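Local coordinates for inactivation-no-after-potential D protein (Drosophila melanogaster, PDB 2QKV) that probably acts as a PDZ scaffolding domain that binds peptide tails of signalling partners in Drosophila vision, at residues N11-K17 with Y43-K49; P28-C33 with L64-F69. The protein carries 1 engineered substitution. One frame throughout, in Å; residues are numbered along the deposited sequence.

Contact 1 (N11-K17 with Y43-K49)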
loop_
_atom_site.group_PDB
_atom_site.type_symbol
_atom_site.label_atom_id
_atom_site.label_comp_id
_atom_site.label_asym_id
_atom_site.label_seq_id
_atom_site.Cartn_x
_atom_site.Cartn_y
_atom_site.Cartn_z
ATOM N N ASN A 11 0.616 22.391 -14.452
ATOM C CA ASN A 11 -0.828 22.355 -14.616
ATOM C C ASN A 11 -1.270 22.049 -16.035
ATOM O O ASN A 11 -0.621 22.451 -17.001
ATOM C CB ASN A 11 -1.432 23.703 -14.209
ATOM C CG ASN A 11 -1.053 24.110 -12.808
ATOM O OD1 ASN A 11 -0.216 24.984 -12.613
ATOM N ND2 ASN A 11 -1.661 23.469 -11.823
ATOM N N VAL A 12 -2.383 21.325 -16.141
ATOM C CA VAL A 12 -2.992 21.011 -17.427
ATOM C C VAL A 12 -4.464 21.361 -17.253
ATOM O O VAL A 12 -5.133 20.848 -16.351
ATOM C CB VAL A 12 -2.843 19.523 -17.798
ATOM C CG1 VAL A 12 -3.573 19.246 -19.125
ATOM C CG2 VAL A 12 -1.374 19.164 -17.936
ATOM N N ASP A 13 -4.952 22.260 -18.104
ATOM C CA ASP A 13 -6.336 22.702 -18.048
ATOM C C ASP A 13 -7.006 22.586 -19.402
ATOM O O ASP A 13 -6.450 23.014 -20.427
ATOM C CB ASP A 13 -6.426 24.157 -17.581
ATOM C CG ASP A 13 -5.968 24.343 -16.158
ATOM O OD1 ASP A 13 -4.749 24.533 -15.933
ATOM O OD2 ASP A 13 -6.826 24.287 -15.253
ATOM N N LEU A 14 -8.200 22.005 -19.406
ATOM C CA LEU A 14 -8.953 21.853 -20.642
ATOM C C LEU A 14 -10.448 21.786 -20.376
ATOM O O LEU A 14 -10.894 21.679 -19.232
ATOM C CB LEU A 14 -8.505 20.599 -21.386
ATOM C CG LEU A 14 -8.658 19.247 -20.692
ATOM C CD1 LEU A 14 -10.095 18.725 -20.883
ATOM C CD2 LEU A 14 -7.646 18.260 -21.279
ATOM N N MET A 15 -11.214 21.877 -21.454
ATOM C CA MET A 15 -12.666 21.813 -21.383
ATOM C C MET A 15 -13.074 20.549 -22.114
ATOM O O MET A 15 -12.869 20.433 -23.321
ATOM C CB MET A 15 -13.291 23.033 -22.068
ATOM C CG MET A 15 -14.807 22.972 -22.164
ATOM S SD MET A 15 -15.621 22.900 -20.556
ATOM C CE MET A 15 -15.535 24.579 -20.092
ATOM N N LYS A 16 -13.632 19.590 -21.386
ATOM C CA LYS A 16 -14.047 18.340 -22.002
ATOM C C LYS A 16 -15.235 18.583 -22.925
ATOM O O LYS A 16 -16.087 19.422 -22.641
ATOM C CB LYS A 16 -14.418 17.317 -20.926
ATOM C CG LYS A 16 -14.569 15.905 -21.461
ATOM C CD LYS A 16 -14.679 14.887 -20.345
ATOM C CE LYS A 16 -14.758 13.482 -20.914
ATOM N NZ LYS A 16 -13.625 13.209 -21.841
ATOM N N LYS A 17 -15.274 17.856 -24.037
ATOM C CA LYS A 17 -16.368 17.982 -24.993
ATOM C C LYS A 17 -17.009 16.618 -25.218
ATOM O O LYS A 17 -16.321 15.599 -25.288
ATOM C CB LYS A 17 -15.853 18.537 -26.323
ATOM C CG LYS A 17 -15.258 19.938 -26.234
ATOM C CD LYS A 17 -16.291 20.970 -25.790
ATOM C CE LYS A 17 -15.672 22.361 -25.703
ATOM N NZ LYS A 17 -16.681 23.412 -25.376
ATOM N N TYR A 43 -7.058 16.591 -27.341
ATOM C CA TYR A 43 -7.113 17.947 -26.810
ATOM C C TYR A 43 -5.750 18.605 -26.959
ATOM O O TYR A 43 -4.724 17.990 -26.674
ATOM C CB TYR A 43 -7.508 17.946 -25.330
ATOM C CG TYR A 43 -8.932 17.514 -25.096
ATOM C CD1 TYR A 43 -9.272 16.161 -25.038
ATOM C CD2 TYR A 43 -9.953 18.458 -24.987
ATOM C CE1 TYR A 43 -10.601 15.763 -24.884
ATOM C CE2 TYR A 43 -11.281 18.069 -24.833
ATOM C CZ TYR A 43 -11.596 16.720 -24.786
ATOM O OH TYR A 43 -12.910 16.328 -24.659
ATOM N N PRO A 44 -5.724 19.861 -27.427
ATOM C CA PRO A 44 -4.475 20.601 -27.614
ATOM C C PRO A 44 -3.621 20.670 -26.352
ATOM O O PRO A 44 -2.404 20.516 -26.425
ATOM C CB PRO A 44 -4.960 21.977 -28.064
ATOM C CG PRO A 44 -6.196 21.639 -28.850
ATOM C CD PRO A 44 -6.871 20.626 -27.952
ATOM N N GLU A 45 -4.255 20.894 -25.203
ATOM C CA GLU A 45 -3.518 20.978 -23.943
ATOM C C GLU A 45 -2.840 19.655 -23.580
ATOM O O GLU A 45 -1.747 19.643 -23.014
ATOM C CB GLU A 45 -4.441 21.438 -22.802
ATOM C CG GLU A 45 -5.896 21.024 -22.949
ATOM C CD GLU A 45 -6.710 21.991 -23.804
ATOM O OE1 GLU A 45 -7.013 23.112 -23.332
ATOM O OE2 GLU A 45 -7.041 21.629 -24.952
ATOM N N ILE A 46 -3.474 18.532 -23.904
ATOM C CA ILE A 46 -2.867 17.242 -23.613
ATOM C C ILE A 46 -1.693 17.045 -24.568
ATOM O O ILE A 46 -0.593 16.666 -24.158
ATOM C CB ILE A 46 -3.888 16.080 -23.787
ATOM C CG1 ILE A 46 -4.982 16.191 -22.722
ATOM C CG2 ILE A 46 -3.181 14.734 -23.707
ATOM C CD1 ILE A 46 -6.009 15.024 -22.771
ATOM N N ASP A 47 -1.911 17.326 -25.848
ATOM C CA ASP A 47 -0.844 17.153 -26.820
ATOM C C ASP A 47 0.366 18.022 -26.512
ATOM O O ASP A 47 1.506 17.591 -26.683
ATOM C CB ASP A 47 -1.340 17.473 -28.237
ATOM C CG ASP A 47 -2.297 16.430 -28.769
ATOM O OD1 ASP A 47 -2.322 15.304 -28.225
ATOM O OD2 ASP A 47 -3.010 16.733 -29.747
ATOM N N SER A 48 0.119 19.243 -26.046
ATOM C CA SER A 48 1.226 20.148 -25.763
ATOM C C SER A 48 1.918 19.943 -24.420
ATOM O O SER A 48 3.122 20.185 -24.306
ATOM C CB SER A 48 0.763 21.605 -25.874
ATOM O OG SER A 48 -0.142 21.961 -24.841
ATOM N N LYS A 49 1.184 19.481 -23.412
ATOM C CA LYS A 49 1.785 19.327 -22.081
ATOM C C LYS A 49 1.971 17.935 -21.488
ATOM O O LYS A 49 2.739 17.779 -20.538
ATOM C CB LYS A 49 1.002 20.144 -21.055
ATOM C CG LYS A 49 0.865 21.626 -21.357
ATOM C CD LYS A 49 0.105 22.306 -20.237
ATOM C CE LYS A 49 -0.078 23.790 -20.488
ATOM N NZ LYS A 49 -0.827 24.429 -19.361
HETATM O O HOH W 1 1.391 24.122 -17.535
HETATM O O HOH W 2 -3.226 23.585 -19.865
HETATM O O HOH W 3 -9.863 22.672 -23.950
#
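The Tyr43 ring meets the end of strand 11-15 with one face and one edge. Leu14 CD1 sits 4.1 Å from Tyr43 CD2, above the ring toward its rim, while Met15 O lies near the ring plane, 3.2 Å from Tyr43 CE2. Also at the edge, Lys17 N donates almost straight to Tyr43 OH (2.9 Å, 167°). The same hydroxyl is hydrogen-bonded to Lys20 O, so two backbone groups hold the end of the ring. Leu14 carries CG between its backbone N and carbonyl carbon (chi1 60°), setting CD1 over the ring and CD2 3.7 Å from Ile46 CG1. Beside Leu14, Glu45 OE1 takes a weak bond from a water that accepts the Met15 N-H. A phenylalanine in place of Tyr43 would probably leave the Lys17 N-H without its acceptor and Lys20 O with the weak bond from Lys16 NZ. At the far end Lys49 runs past Val12 and delivers NZ to Asn11 O (3.1 Å) from above the carbonyl plane. Two waters accept from that ammonium and bridge to Asn11 O and Asp13 N. Polar side chains of the antiparallel helix thus meet backbone groups of 11-17 at both ends of a middle shared by Leu14 and a water-linked carboxylate.

Contact 2 (P28-C33 with L64-F69)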
loop_
_atom_site.group_PDB
_atom_site.type_symbol
_atom_site.label_atom_id
_atom_site.label_comp_id
_atom_site.label_asym_id
_atom_site.label_seq_id
_atom_site.Cartn_x
_atom_site.Cartn_y
_atom_site.Cartn_z
ATOM N N PRO A 28 -2.978 3.185 -11.597
ATOM C CA PRO A 28 -2.854 3.768 -10.257
ATOM C C PRO A 28 -1.567 3.460 -9.511
ATOM O O PRO A 28 -0.973 2.400 -9.679
ATOM C CB PRO A 28 -4.066 3.205 -9.525
ATOM C CG PRO A 28 -4.145 1.802 -10.100
ATOM C CD PRO A 28 -3.903 2.026 -11.579
ATOM N N ASN A 29 -1.138 4.416 -8.699
ATOM C CA ASN A 29 0.023 4.235 -7.850
ATOM C C ASN A 29 -0.142 5.110 -6.617
ATOM O O ASN A 29 -1.113 5.878 -6.514
ATOM C CB ASN A 29 1.347 4.481 -8.608
ATOM C CG ASN A 29 1.498 5.888 -9.127
ATOM O OD1 ASN A 29 1.638 6.107 -10.337
ATOM N ND2 ASN A 29 1.504 6.846 -8.230
ATOM N N GLU A 30 0.774 4.997 -5.659
ATOM C CA GLU A 30 0.639 5.751 -4.429
ATOM C C GLU A 30 0.554 7.264 -4.543
ATOM O O GLU A 30 -0.122 7.894 -3.728
ATOM C CB GLU A 30 1.752 5.370 -3.450
ATOM C CG GLU A 30 1.496 4.063 -2.693
ATOM C CD GLU A 30 0.175 4.068 -1.922
ATOM O OE1 GLU A 30 -0.166 5.097 -1.297
ATOM O OE2 GLU A 30 -0.517 3.027 -1.931
ATOM N N ILE A 31 1.217 7.858 -5.528
ATOM C CA ILE A 31 1.137 9.314 -5.625
ATOM C C ILE A 31 0.113 9.856 -6.620
ATOM O O ILE A 31 -0.192 11.038 -6.599
ATOM C CB ILE A 31 2.514 9.986 -5.923
ATOM C CG1 ILE A 31 2.927 9.793 -7.371
ATOM C CG2 ILE A 31 3.576 9.437 -4.978
ATOM C CD1 ILE A 31 4.033 10.775 -7.796
ATOM N N GLY A 32 -0.436 9.003 -7.473
ATOM C CA GLY A 32 -1.411 9.492 -8.431
ATOM C C GLY A 32 -1.659 8.461 -9.500
ATOM O O GLY A 32 -1.489 7.262 -9.281
ATOM N N CYS A 33 -2.048 8.935 -10.671
ATOM C CA CYS A 33 -2.320 8.042 -11.785
ATOM C C CYS A 33 -1.362 8.244 -12.940
ATOM O O CYS A 33 -1.296 9.329 -13.523
ATOM C CB CYS A 33 -3.749 8.232 -12.284
ATOM S SG CYS A 33 -5.011 7.604 -11.165
ATOM N N LEU A 64 -4.781 13.119 -5.469
ATOM C CA LEU A 64 -4.932 11.700 -5.767
ATOM C C LEU A 64 -4.033 10.773 -4.959
ATOM O O LEU A 64 -4.217 9.558 -4.994
ATOM C CB LEU A 64 -4.708 11.445 -7.266
ATOM C CG LEU A 64 -5.592 12.219 -8.256
ATOM C CD1 LEU A 64 -5.277 11.761 -9.676
ATOM C CD2 LEU A 64 -7.062 11.991 -7.947
ATOM N N GLU A 65 -3.068 11.325 -4.231
ATOM C CA GLU A 65 -2.190 10.461 -3.444
ATOM C C GLU A 65 -2.978 9.575 -2.481
ATOM O O GLU A 65 -3.877 10.044 -1.777
ATOM C CB GLU A 65 -1.158 11.290 -2.660
ATOM C CG GLU A 65 -1.746 12.392 -1.836
ATOM C CD GLU A 65 -1.617 13.748 -2.509
ATOM O OE1 GLU A 65 -1.834 13.840 -3.745
ATOM O OE2 GLU A 65 -1.300 14.720 -1.794
ATOM N N GLY A 66 -2.658 8.284 -2.498
ATOM C CA GLY A 66 -3.300 7.337 -1.607
ATOM C C GLY A 66 -4.728 6.928 -1.897
ATOM O O GLY A 66 -5.271 6.089 -1.194
ATOM N N LEU A 67 -5.356 7.510 -2.905
ATOM C CA LEU A 67 -6.735 7.150 -3.182
ATOM C C LEU A 67 -6.865 5.824 -3.908
ATOM O O LEU A 67 -6.016 5.463 -4.730
ATOM C CB LEU A 67 -7.416 8.218 -4.053
ATOM C CG LEU A 67 -7.617 9.636 -3.516
ATOM C CD1 LEU A 67 -8.387 10.462 -4.561
ATOM C CD2 LEU A 67 -8.411 9.593 -2.210
ATOM N N PRO A 68 -7.921 5.058 -3.598
ATOM C CA PRO A 68 -8.137 3.779 -4.284
ATOM C C PRO A 68 -8.430 4.155 -5.728
ATOM O O PRO A 68 -9.027 5.209 -5.977
ATOM C CB PRO A 68 -9.400 3.222 -3.620
ATOM C CG PRO A 68 -9.364 3.818 -2.248
ATOM C CD PRO A 68 -8.852 5.221 -2.469
ATOM N N PHE A 69 -8.034 3.314 -6.674
ATOM C CA PHE A 69 -8.287 3.648 -8.068
ATOM C C PHE A 69 -9.784 3.764 -8.351
ATOM O O PHE A 69 -10.200 4.543 -9.211
ATOM C CB PHE A 69 -7.640 2.616 -8.999
ATOM C CG PHE A 69 -7.681 3.008 -10.446
ATOM C CD1 PHE A 69 -7.122 4.216 -10.867
ATOM C CD2 PHE A 69 -8.288 2.190 -11.384
ATOM C CE1 PHE A 69 -7.174 4.604 -12.206
ATOM C CE2 PHE A 69 -8.345 2.565 -12.721
ATOM C CZ PHE A 69 -7.787 3.778 -13.136
HETATM O O HOH W 4 -3.457 7.536 -6.964
HETATM O O HOH W 5 -3.230 5.318 -4.569
HETATM O O HOH W 6 -3.016 3.927 -2.026
HETATM O O HOH W 7 0.636 12.929 -4.960
#
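Pro28 lies against the ring of Phe69, joining the turn between strands 24-28 and 33-38 of the PDZ fold to the loop that leads into helix 69-77. The aromatic contacts come first. Pro28 CD stands over one face, 4.1 Å from the centroid of the Phe69 ring and only 15° off its normal, a CH-pi contact, and the pyrrolidine crosses the aromatic side chain at about a right angle. Phe69 holds CG anti to the backbone N (chi1 -171°), which turns CD1 to within 3.5 Å of Pro28 CB. At the edge, in the ring plane, Cys33 SG makes a sulfur-aromatic contact 3.8 Å from Phe69 CE1. Cys33 also touches Ser72 of that helix, probably the site of the engineered cysteine-to-serine change.

Backbone contacts hold the other end. Gly66 N donates to Glu30 O (2.8 Å), tilted from the carbonyl plane, and Glu65 CA adds a C-H...O contact to the same oxygen. Gly66 is the third residue of a type II turn, Leu64 to Leu67, where its positive phi favours glycine. Leu64 CB packs 4.0 Å from Gly32 CA; glycine suits this position because at its backbone angles a side chain would be pressed against the carbonyl of Ile31.

Water fills in between: one molecule lies 2.9 Å from both Asn29 O and Leu64 O, and another donates to Ile31 O at 2.6 Å. Close by, the N-H of Glu65 is buried and has no partner in the model.

How the contacts relate
Both contacts belong to a single PDZ domain, yet they lie on opposite sides of its centre, with centres about 21 Å apart and nearest atoms about 11 Å apart. Their segments alternate along the chain, so each closes a loop that overlaps the other's. In PDZ domains the peptide normally binds between the second strand and the longer helix, here probably strand 24-28 and helix 69-77. Contact 2 joins the end of that strand to the start of that helix, at one end of the probable groove. Contact 1 packs the short helix on the strand 10-15 edge, and through Lys20 reaches the loop that probably receives the peptide's carboxylate at the other end.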